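Long-range contacts in GH127 beta-L-arabinofuranoside (Geobacillus stearothermophilus, PDB 4QK0), which probably hydrolyses beta-L-arabinofuranosidic linkages to release L-arabinose, acting as a glycoside hydrolase of family GH127: residues 427-432 against 444-449; 451-456 against 479-484; 471-476 against 518-523. All blocks are in the same frame, centred on the assembly; numbering follows the deposited sequence.

Contact 1: residues 427-432 against 444-449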
loop_
_atom_site.group_PDB
_atom_site.type_symbol
_atom_site.label_atom_id
_atom_site.label_comp_id
_atom_site.label_asym_id
_atom_site.label_seq_id
_atom_site.Cartn_x
_atom_site.Cartn_y
_atom_site.Cartn_z
ATOM N N TYR A 427 -4.469 -35.966 -7.621
ATOM C CA TYR A 427 -3.170 -35.457 -7.182
ATOM C C TYR A 427 -2.496 -36.331 -6.127
ATOM O O TYR A 427 -1.367 -36.068 -5.735
ATOM C CB TYR A 427 -3.301 -33.991 -6.637
ATOM C CG TYR A 427 -3.778 -33.024 -7.683
ATOM C CD1 TYR A 427 -5.126 -32.990 -8.067
ATOM C CD2 TYR A 427 -2.898 -32.195 -8.347
ATOM C CE1 TYR A 427 -5.581 -32.133 -9.068
ATOM C CE2 TYR A 427 -3.342 -31.338 -9.347
ATOM C CZ TYR A 427 -4.686 -31.309 -9.686
ATOM O OH TYR A 427 -5.138 -30.464 -10.656
ATOM N N ILE A 428 -3.192 -37.308 -5.597
ATOM C CA ILE A 428 -2.640 -38.080 -4.477
ATOM C C ILE A 428 -1.490 -38.985 -4.941
ATOM O O ILE A 428 -0.478 -39.091 -4.248
ATOM C CB ILE A 428 -3.741 -38.922 -3.823
ATOM C CG1 ILE A 428 -4.848 -38.009 -3.282
ATOM C CG2 ILE A 428 -3.195 -39.750 -2.672
ATOM C CD1 ILE A 428 -6.083 -38.742 -2.843
ATOM N N TYR A 429 -1.704 -39.672 -6.061
ATOM C CA TYR A 429 -0.790 -40.755 -6.536
ATOM C C TYR A 429 -0.312 -40.469 -7.929
ATOM O O TYR A 429 -0.977 -39.766 -8.678
ATOM C CB TYR A 429 -1.499 -42.137 -6.546
ATOM C CG TYR A 429 -2.111 -42.575 -5.210
ATOM C CD1 TYR A 429 -1.339 -43.133 -4.199
ATOM C CD2 TYR A 429 -3.465 -42.449 -4.989
ATOM C CE1 TYR A 429 -1.905 -43.511 -2.993
ATOM C CE2 TYR A 429 -4.034 -42.842 -3.792
ATOM C CZ TYR A 429 -3.255 -43.363 -2.800
ATOM O OH TYR A 429 -3.859 -43.749 -1.595
ATOM N N LEU A 430 0.858 -40.968 -8.268
ATOM C CA LEU A 430 1.300 -40.995 -9.671
ATOM C C LEU A 430 1.878 -42.391 -9.999
ATOM O O LEU A 430 2.858 -42.832 -9.384
ATOM C CB LEU A 430 2.348 -39.930 -9.936
ATOM C CG LEU A 430 2.904 -39.939 -11.353
ATOM C CD1 LEU A 430 1.882 -39.471 -12.388
ATOM C CD2 LEU A 430 4.161 -39.076 -11.425
ATOM N N GLN A 431 1.272 -43.045 -10.988
ATOM C CA GLN A 431 1.744 -44.325 -11.501
ATOM C C GLN A 431 2.708 -44.056 -12.627
ATOM O O GLN A 431 2.373 -43.438 -13.612
ATOM C CB GLN A 431 0.602 -45.198 -12.038
ATOM C CG GLN A 431 1.059 -46.555 -12.577
ATOM C CD GLN A 431 1.596 -47.399 -11.469
ATOM O OE1 GLN A 431 0.829 -47.852 -10.619
ATOM N NE2 GLN A 431 2.926 -47.561 -11.415
ATOM N N THR A 432 3.925 -44.516 -12.449
ATOM C CA THR A 432 4.939 -44.508 -13.470
ATOM C C THR A 432 5.355 -45.972 -13.754
ATOM O O THR A 432 4.898 -46.887 -13.054
ATOM C CB THR A 432 6.033 -43.610 -12.904
ATOM O OG1 THR A 432 5.911 -42.346 -13.534
ATOM C CG2 THR A 432 7.382 -44.122 -13.072
ATOM N N SER A 444 -7.620 -42.878 1.456
ATOM C CA SER A 444 -8.004 -43.192 0.079
ATOM C C SER A 444 -7.559 -44.586 -0.343
ATOM O O SER A 444 -6.779 -45.244 0.347
ATOM C CB SER A 444 -7.335 -42.227 -0.865
ATOM O OG SER A 444 -5.920 -42.299 -0.717
ATOM N N ASP A 445 -8.064 -45.021 -1.487
ATOM C CA ASP A 445 -7.495 -46.173 -2.140
ATOM C C ASP A 445 -7.405 -46.038 -3.636
ATOM O O ASP A 445 -8.068 -45.205 -4.279
ATOM C CB ASP A 445 -8.150 -47.477 -1.709
ATOM C CG ASP A 445 -9.623 -47.468 -1.887
ATOM O OD1 ASP A 445 -10.046 -47.284 -3.039
ATOM O OD2 ASP A 445 -10.333 -47.645 -0.886
ATOM N N ILE A 446 -6.462 -46.801 -4.169
ATOM C CA ILE A 446 -6.172 -46.768 -5.581
ATOM C C ILE A 446 -6.010 -48.180 -6.089
ATOM O O ILE A 446 -5.437 -49.044 -5.431
ATOM C CB ILE A 446 -4.938 -45.936 -5.918
ATOM C CG1 ILE A 446 -4.663 -46.009 -7.413
ATOM C CG2 ILE A 446 -3.729 -46.382 -5.102
ATOM C CD1 ILE A 446 -3.610 -45.051 -7.889
ATOM N N GLN A 447 -6.582 -48.385 -7.259
ATOM C CA GLN A 447 -6.532 -49.639 -7.980
ATOM C C GLN A 447 -5.729 -49.330 -9.230
ATOM O O GLN A 447 -6.153 -48.548 -10.048
ATOM C CB GLN A 447 -7.965 -50.061 -8.351
ATOM C CG GLN A 447 -8.038 -51.243 -9.304
ATOM C CD GLN A 447 -7.461 -52.487 -8.674
ATOM O OE1 GLN A 447 -6.455 -53.017 -9.150
ATOM N NE2 GLN A 447 -8.069 -52.934 -7.562
ATOM N N THR A 448 -4.569 -49.924 -9.388
ATOM C CA THR A 448 -3.679 -49.507 -10.465
ATOM C C THR A 448 -2.991 -50.738 -11.044
ATOM O O THR A 448 -3.226 -51.850 -10.596
ATOM C CB THR A 448 -2.685 -48.450 -9.922
ATOM O OG1 THR A 448 -1.820 -47.944 -10.956
ATOM C CG2 THR A 448 -1.849 -48.999 -8.802
ATOM N N GLU A 449 -2.120 -50.524 -12.018
ATOM C CA GLU A 449 -1.378 -51.605 -12.650
ATOM C C GLU A 449 0.101 -51.301 -12.596
ATOM O O GLU A 449 0.552 -50.214 -12.995
ATOM C CB GLU A 449 -1.820 -51.761 -14.098
ATOM C CG GLU A 449 -3.274 -52.184 -14.225
ATOM C CD GLU A 449 -3.435 -53.573 -14.811
ATOM O OE1 GLU A 449 -2.664 -53.937 -15.741
ATOM O OE2 GLU A 449 -4.336 -54.301 -14.339
#

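Contact 2: residues 451-456 against 479-484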
loop_
_atom_site.group_PDB
_atom_site.type_symbol
_atom_site.label_atom_id
_atom_site.label_comp_id
_atom_site.label_asym_id
_atom_site.label_seq_id
_atom_site.Cartn_x
_atom_site.Cartn_y
_atom_site.Cartn_z
ATOM N N ASP A 451 3.799 -53.142 -13.495
ATOM C CA ASP A 451 4.454 -54.253 -14.207
ATOM C C ASP A 451 3.370 -55.235 -14.722
ATOM O O ASP A 451 3.445 -56.456 -14.521
ATOM C CB ASP A 451 5.504 -54.933 -13.285
ATOM C CG ASP A 451 6.792 -55.315 -14.018
ATOM O OD1 ASP A 451 7.286 -54.489 -14.809
ATOM O OD2 ASP A 451 7.330 -56.427 -13.794
ATOM N N GLY A 452 2.355 -54.647 -15.371
ATOM C CA GLY A 452 1.234 -55.368 -15.979
ATOM C C GLY A 452 0.324 -56.098 -15.018
ATOM O O GLY A 452 -0.542 -56.852 -15.428
ATOM N N ARG A 453 0.494 -55.849 -13.733
ATOM C CA ARG A 453 -0.252 -56.570 -12.722
ATOM C C ARG A 453 -1.121 -55.629 -11.892
ATOM O O ARG A 453 -0.712 -54.501 -11.537
ATOM C CB ARG A 453 0.757 -57.250 -11.816
ATOM C CG ARG A 453 0.207 -58.069 -10.646
ATOM C CD ARG A 453 1.145 -57.905 -9.483
ATOM N NE ARG A 453 2.452 -57.748 -10.119
ATOM C CZ ARG A 453 3.410 -56.964 -9.684
ATOM N NH1 ARG A 453 4.562 -56.849 -10.357
ATOM N NH2 ARG A 453 3.197 -56.307 -8.570
ATOM N N SER A 454 -2.279 -56.137 -11.516
ATOM C CA SER A 454 -3.218 -55.385 -10.748
ATOM C C SER A 454 -2.854 -55.252 -9.251
ATOM O O SER A 454 -2.590 -56.251 -8.581
ATOM C CB SER A 454 -4.574 -56.033 -10.877
ATOM O OG SER A 454 -5.450 -55.479 -9.932
ATOM N N VAL A 455 -2.829 -54.005 -8.745
ATOM C CA VAL A 455 -2.422 -53.736 -7.355
ATOM C C VAL A 455 -3.358 -52.753 -6.682
ATOM O O VAL A 455 -3.660 -51.695 -7.230
ATOM C CB VAL A 455 -1.000 -53.149 -7.259
ATOM C CG1 VAL A 455 -0.585 -52.984 -5.806
ATOM C CG2 VAL A 455 -0.019 -54.037 -7.982
ATOM N N LYS A 456 -3.788 -53.119 -5.489
ATOM C CA LYS A 456 -4.666 -52.317 -4.704
ATOM C C LYS A 456 -3.860 -51.723 -3.532
ATOM O O LYS A 456 -3.180 -52.428 -2.777
ATOM C CB LYS A 456 -5.825 -53.170 -4.215
ATOM C CG LYS A 456 -7.100 -52.401 -3.974
ATOM C CD LYS A 456 -7.186 -51.950 -2.531
ATOM C CE LYS A 456 -8.442 -51.124 -2.251
ATOM N NZ LYS A 456 -9.586 -51.933 -1.731
ATOM N N GLY A 479 4.740 -59.786 -6.151
ATOM C CA GLY A 479 5.636 -59.191 -7.160
ATOM C C GLY A 479 6.482 -57.983 -6.704
ATOM O O GLY A 479 6.135 -57.287 -5.760
ATOM N N GLU A 480 7.623 -57.810 -7.369
ATOM C CA GLU A 480 8.594 -56.823 -7.051
ATOM C C GLU A 480 8.209 -55.527 -7.764
ATOM O O GLU A 480 7.992 -55.516 -8.960
ATOM C CB GLU A 480 9.973 -57.280 -7.492
ATOM C CG GLU A 480 11.124 -56.386 -7.077
ATOM C CD GLU A 480 12.442 -56.780 -7.733
ATOM O OE1 GLU A 480 12.466 -57.743 -8.546
ATOM O OE2 GLU A 480 13.457 -56.108 -7.436
ATOM N N PHE A 481 8.073 -54.462 -6.996
ATOM C CA PHE A 481 7.973 -53.137 -7.561
ATOM C C PHE A 481 8.321 -52.088 -6.491
ATOM O O PHE A 481 8.492 -52.402 -5.284
ATOM C CB PHE A 481 6.582 -52.890 -8.167
ATOM C CG PHE A 481 5.444 -53.108 -7.204
ATOM C CD1 PHE A 481 5.013 -52.121 -6.358
ATOM C CD2 PHE A 481 4.822 -54.349 -7.132
ATOM C CE1 PHE A 481 3.993 -52.365 -5.439
ATOM C CE2 PHE A 481 3.795 -54.610 -6.216
ATOM C CZ PHE A 481 3.385 -53.607 -5.368
ATOM N N THR A 482 8.433 -50.847 -6.956
ATOM C CA THR A 482 8.858 -49.730 -6.124
ATOM C C THR A 482 7.689 -48.843 -5.731
ATOM O O THR A 482 6.822 -48.509 -6.544
ATOM C CB THR A 482 9.900 -48.922 -6.833
ATOM O OG1 THR A 482 10.969 -49.791 -7.170
ATOM C CG2 THR A 482 10.387 -47.816 -5.937
ATOM N N LEU A 483 7.605 -48.593 -4.444
ATOM C CA LEU A 483 6.673 -47.625 -3.873
ATOM C C LEU A 483 7.472 -46.400 -3.500
ATOM O O LEU A 483 8.458 -46.515 -2.744
ATOM C CB LEU A 483 6.080 -48.174 -2.595
ATOM C CG LEU A 483 4.623 -47.930 -2.422
ATOM C CD1 LEU A 483 3.910 -48.781 -3.482
ATOM C CD2 LEU A 483 4.209 -48.304 -1.010
ATOM N N GLY A 484 7.110 -45.256 -4.080
ATOM C CA GLY A 484 7.821 -43.982 -3.781
ATOM C C GLY A 484 7.009 -43.132 -2.815
ATOM O O GLY A 484 5.913 -42.749 -3.140
#

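Contact 3: residues 471-476 against 518-523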
loop_
_atom_site.group_PDB
_atom_site.type_symbol
_atom_site.label_atom_id
_atom_site.label_comp_id
_atom_site.label_asym_id
_atom_site.label_seq_id
_atom_site.Cartn_x
_atom_site.Cartn_y
_atom_site.Cartn_z
ATOM N N LEU A 471 -0.466 -47.748 5.178
ATOM C CA LEU A 471 -0.639 -48.173 3.781
ATOM C C LEU A 471 -0.693 -49.690 3.703
ATOM O O LEU A 471 0.224 -50.373 4.142
ATOM C CB LEU A 471 0.548 -47.761 2.924
ATOM C CG LEU A 471 0.777 -46.300 2.701
ATOM C CD1 LEU A 471 2.133 -46.089 2.068
ATOM C CD2 LEU A 471 -0.264 -45.769 1.761
ATOM N N THR A 472 -1.767 -50.189 3.147
ATOM C CA THR A 472 -1.924 -51.598 2.897
ATOM C C THR A 472 -1.750 -51.823 1.415
ATOM O O THR A 472 -2.369 -51.160 0.591
ATOM C CB THR A 472 -3.290 -52.113 3.350
ATOM O OG1 THR A 472 -3.467 -51.759 4.719
ATOM C CG2 THR A 472 -3.328 -53.630 3.260
ATOM N N VAL A 473 -0.816 -52.703 1.093
ATOM C CA VAL A 473 -0.450 -52.959 -0.273
ATOM C C VAL A 473 -0.886 -54.367 -0.608
ATOM O O VAL A 473 -0.338 -55.328 -0.060
ATOM C CB VAL A 473 1.082 -52.807 -0.480
ATOM C CG1 VAL A 473 1.455 -53.060 -1.938
ATOM C CG2 VAL A 473 1.539 -51.406 -0.063
ATOM N N SER A 474 -1.793 -54.500 -1.568
ATOM C CA SER A 474 -2.279 -55.814 -1.982
ATOM C C SER A 474 -2.204 -56.079 -3.465
ATOM O O SER A 474 -3.092 -55.727 -4.194
ATOM C CB SER A 474 -3.706 -55.932 -1.543
ATOM O OG SER A 474 -3.700 -55.695 -0.167
ATOM N N PRO A 475 -1.115 -56.698 -3.930
ATOM C CA PRO A 475 -1.054 -57.081 -5.334
ATOM C C PRO A 475 -1.904 -58.336 -5.578
ATOM O O PRO A 475 -2.100 -59.139 -4.670
ATOM C CB PRO A 475 0.430 -57.325 -5.580
ATOM C CG PRO A 475 1.062 -57.472 -4.266
ATOM C CD PRO A 475 0.093 -57.079 -3.190
ATOM N N GLU A 476 -2.455 -58.463 -6.780
ATOM C CA GLU A 476 -3.279 -59.625 -7.132
ATOM C C GLU A 476 -2.467 -60.924 -6.908
ATOM O O GLU A 476 -2.911 -61.825 -6.229
ATOM C CB GLU A 476 -3.744 -59.539 -8.566
ATOM C CG GLU A 476 -5.109 -60.167 -8.776
ATOM C CD GLU A 476 -5.399 -60.506 -10.244
ATOM O OE1 GLU A 476 -4.869 -59.807 -11.158
ATOM O OE2 GLU A 476 -6.168 -61.480 -10.475
ATOM N N ARG A 518 10.874 -53.981 -3.262
ATOM C CA ARG A 518 10.853 -55.284 -2.621
ATOM C C ARG A 518 9.744 -56.100 -3.297
ATOM O O ARG A 518 8.978 -55.579 -4.150
ATOM C CB ARG A 518 10.532 -55.160 -1.118
ATOM C CG ARG A 518 9.134 -54.605 -0.795
ATOM C CD ARG A 518 8.968 -54.283 0.681
ATOM N NE ARG A 518 8.964 -55.505 1.499
ATOM C CZ ARG A 518 7.908 -56.296 1.691
ATOM N NH1 ARG A 518 6.744 -56.026 1.122
ATOM N NH2 ARG A 518 8.011 -57.361 2.461
ATOM N N VAL A 519 9.671 -57.376 -2.933
ATOM C CA VAL A 519 8.577 -58.216 -3.353
ATOM C C VAL A 519 7.417 -57.959 -2.408
ATOM O O VAL A 519 7.547 -58.218 -1.228
ATOM C CB VAL A 519 8.934 -59.738 -3.272
ATOM C CG1 VAL A 519 7.704 -60.583 -3.546
ATOM C CG2 VAL A 519 10.066 -60.092 -4.212
ATOM N N TRP A 520 6.294 -57.521 -2.951
ATOM C CA TRP A 520 5.107 -57.233 -2.171
ATOM C C TRP A 520 4.145 -58.416 -2.223
ATOM O O TRP A 520 3.933 -58.981 -3.274
ATOM C CB TRP A 520 4.386 -56.002 -2.741
ATOM C CG TRP A 520 5.239 -54.760 -2.691
ATOM C CD1 TRP A 520 6.060 -54.308 -3.647
ATOM C CD2 TRP A 520 5.397 -53.859 -1.575
ATOM N NE1 TRP A 520 6.739 -53.182 -3.223
ATOM C CE2 TRP A 520 6.338 -52.884 -1.954
ATOM C CE3 TRP A 520 4.815 -53.779 -0.311
ATOM C CZ2 TRP A 520 6.696 -51.828 -1.128
ATOM C CZ3 TRP A 520 5.189 -52.738 0.513
ATOM C CH2 TRP A 520 6.130 -51.783 0.097
ATOM N N GLN A 521 3.583 -58.767 -1.077
ATOM C CA GLN A 521 2.626 -59.862 -0.902
ATOM C C GLN A 521 1.331 -59.241 -0.425
ATOM O O GLN A 521 1.324 -58.204 0.263
ATOM C CB GLN A 521 3.067 -60.808 0.240
ATOM C CG GLN A 521 4.432 -61.516 0.135
ATOM C CD GLN A 521 4.441 -62.819 -0.669
ATOM O OE1 GLN A 521 5.492 -63.260 -1.156
ATOM N NE2 GLN A 521 3.279 -63.443 -0.825
ATOM N N GLN A 522 0.240 -59.913 -0.727
ATOM C CA GLN A 522 -1.098 -59.592 -0.222
ATOM C C GLN A 522 -1.127 -59.222 1.269
ATOM O O GLN A 522 -0.671 -59.978 2.103
ATOM C CB GLN A 522 -1.984 -60.823 -0.446
ATOM C CG GLN A 522 -3.445 -60.681 -0.056
ATOM C CD GLN A 522 -4.205 -59.849 -1.056
ATOM O OE1 GLN A 522 -4.851 -58.864 -0.706
ATOM N NE2 GLN A 522 -4.150 -60.260 -2.323
ATOM N N GLY A 523 -1.688 -58.062 1.603
ATOM C CA GLY A 523 -1.809 -57.660 3.006
ATOM C C GLY A 523 -0.540 -57.078 3.617
ATOM O O GLY A 523 -0.477 -56.855 4.809
#

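Contact 1: residues 427-432 against 444-449
The ring of Tyr429 lies flat against Ile446, whose CG2 methyl sits over the centre of one face, 3.7 Å from the ring centroid and 8° off the normal, a CH-pi contact. Ile428 CG2 touches the opposite face nearer its rim, so the ring is clasped between two isoleucines. With CG anti to the carbonyl carbon (chi1 -56°), the tyrosine runs along Ile446 in the opposite sense to it and carries its hydroxyl to Ser444. Tyr429 OH donates to Ser444 OG at 2.7 Å, near the ring plane, while Gln459 NE2 engages the same hydroxyl and Val442 O engages the serine. A phenylalanine here would probably keep the packing on Ile446 but leave Ser444 OG and Gln459 NE2 without their shared phenolic partner. Farther along, Gln431 bends at its second torsion, bringing its amide to Thr448. Thr448 OG1 donates to Gln431 OE1 over 2.7 Å, meeting a lone pair of the amide oxygen within the plane of its carbonyl, and Gln431 NE2 reaches Thr432 O, also at 2.7 Å and nearly within the amide plane. The two bonds together fix the amide's rotation. The contact illustrates face-to-face packing of sheets: strands 429-431 and 444-449 run 16° apart in layers of a beta-sandwich, with strand 436-438 beside the first, strand 453-461 beside the second, and helix 334-350 against Tyr427.

Contact 2: residues 451-456 against 479-484
Gly479 begins the contact by presenting its CA to one face of the Arg453 guanidinium, 3.9 Å above the plane and toward its rim. As modelled, the absence of a side chain on this residue would let the flat group of the arginine approach the backbone at the start of the strand. At Glu480 it is the main chain that faces Arg453: Glu480 O lies at the guanidinium edge, 3.9 Å from Arg453 NH1, too far to count as a hydrogen bond. The carboxylate of Glu480 has a different partner, forming a salt bridge with Arg517. Phe481 then carries the main part of the contact. Its CG takes the position between the backbone N and the carbonyl carbon (chi1 56°), which turns the ring in toward strand 453-456. There CZ meets Val455 CG1 at 4.0 Å, the two side chains arriving from opposite directions. The guanidinium of Arg453 also comes up to the CD2 and CE2 side of the ring, its plane inclined 33° to that of the phenyl group, but the arginine is poorly ordered and the very short approach of NH2 to this side is doubtful in detail. Phe481 is held independently of Arg453, because its ring stacks with that of Trp520 and also touches Val473 and Ile450. The strands themselves cross at -65° and touch mainly near their starts, around Arg453 and Gly479. No hydrogen bond spans the two segments. The chemistry implies apolar packing of Val455 on Phe481 at the inner end, giving way outward to a poorly ordered arginine beside the ring and over the Gly479 backbone.

Contact 3: residues 471-476 against 518-523
This is packing of the end of a sheet strand against a connecting corner: strand 471-475 meets residues 518-523, where the chain leaves strand 519-520 in one layer of the sandwich and heads for strand 524-529 in the other. At its inner side Val473 crosses the indole of Trp520 obliquely. Both methyls share the six-membered ring, CG1 lying 3.8 Å from Trp520 CE3 and CG2 3.9 Å from Trp520 CZ3. The tryptophan, with CG anti to the carbonyl carbon (chi1 -62°), is further set by Arg518 CG over one indole face and by the bond from NE1 to Phe481 O. Next to it Pro475 lodges in the bend, its CG 3.9 Å from Trp520 CB and its CD 3.7 Å from Gln521 C. Beyond the proline, Gln522 starts off away from the strand but bends at chi2 (75°), returning its amide over Ser474, where OE1 comes to 3.3 Å from Ser474 CB. Asp524, the residue after Gly523, forms a salt bridge with Arg518 and accepts a hydrogen bond from Gln521 N. The chemistry is thus largely shape-matching: valine, proline and tryptophan fill the inner side, no clear hydrogen bond links the two segments, and the glutamine amide lies on the solvent-facing side.

In the fold
Followed from the N terminus, contact 1 comes first, closing a short loop of eleven residues that holds strand 436-438 and returns the chain from one sheet of the sandwich to the other. It is complete before contact 2 opens. Contact 2 spans the hairpin of strands 453-461 and 468-475, and contact 3 starts on the second of these strands, so the two cross: 471-476 lies within the loop of contact 2, and 479-484 within that of contact 3. Neighbouring strands join them directly, with Thr448 O near Val455 N between contacts 1 and 2, and Lys456 O near Ser474 N between contacts 2 and 3. All three bind the antiparallel seven-stranded sheet to the mixed sheet facing it.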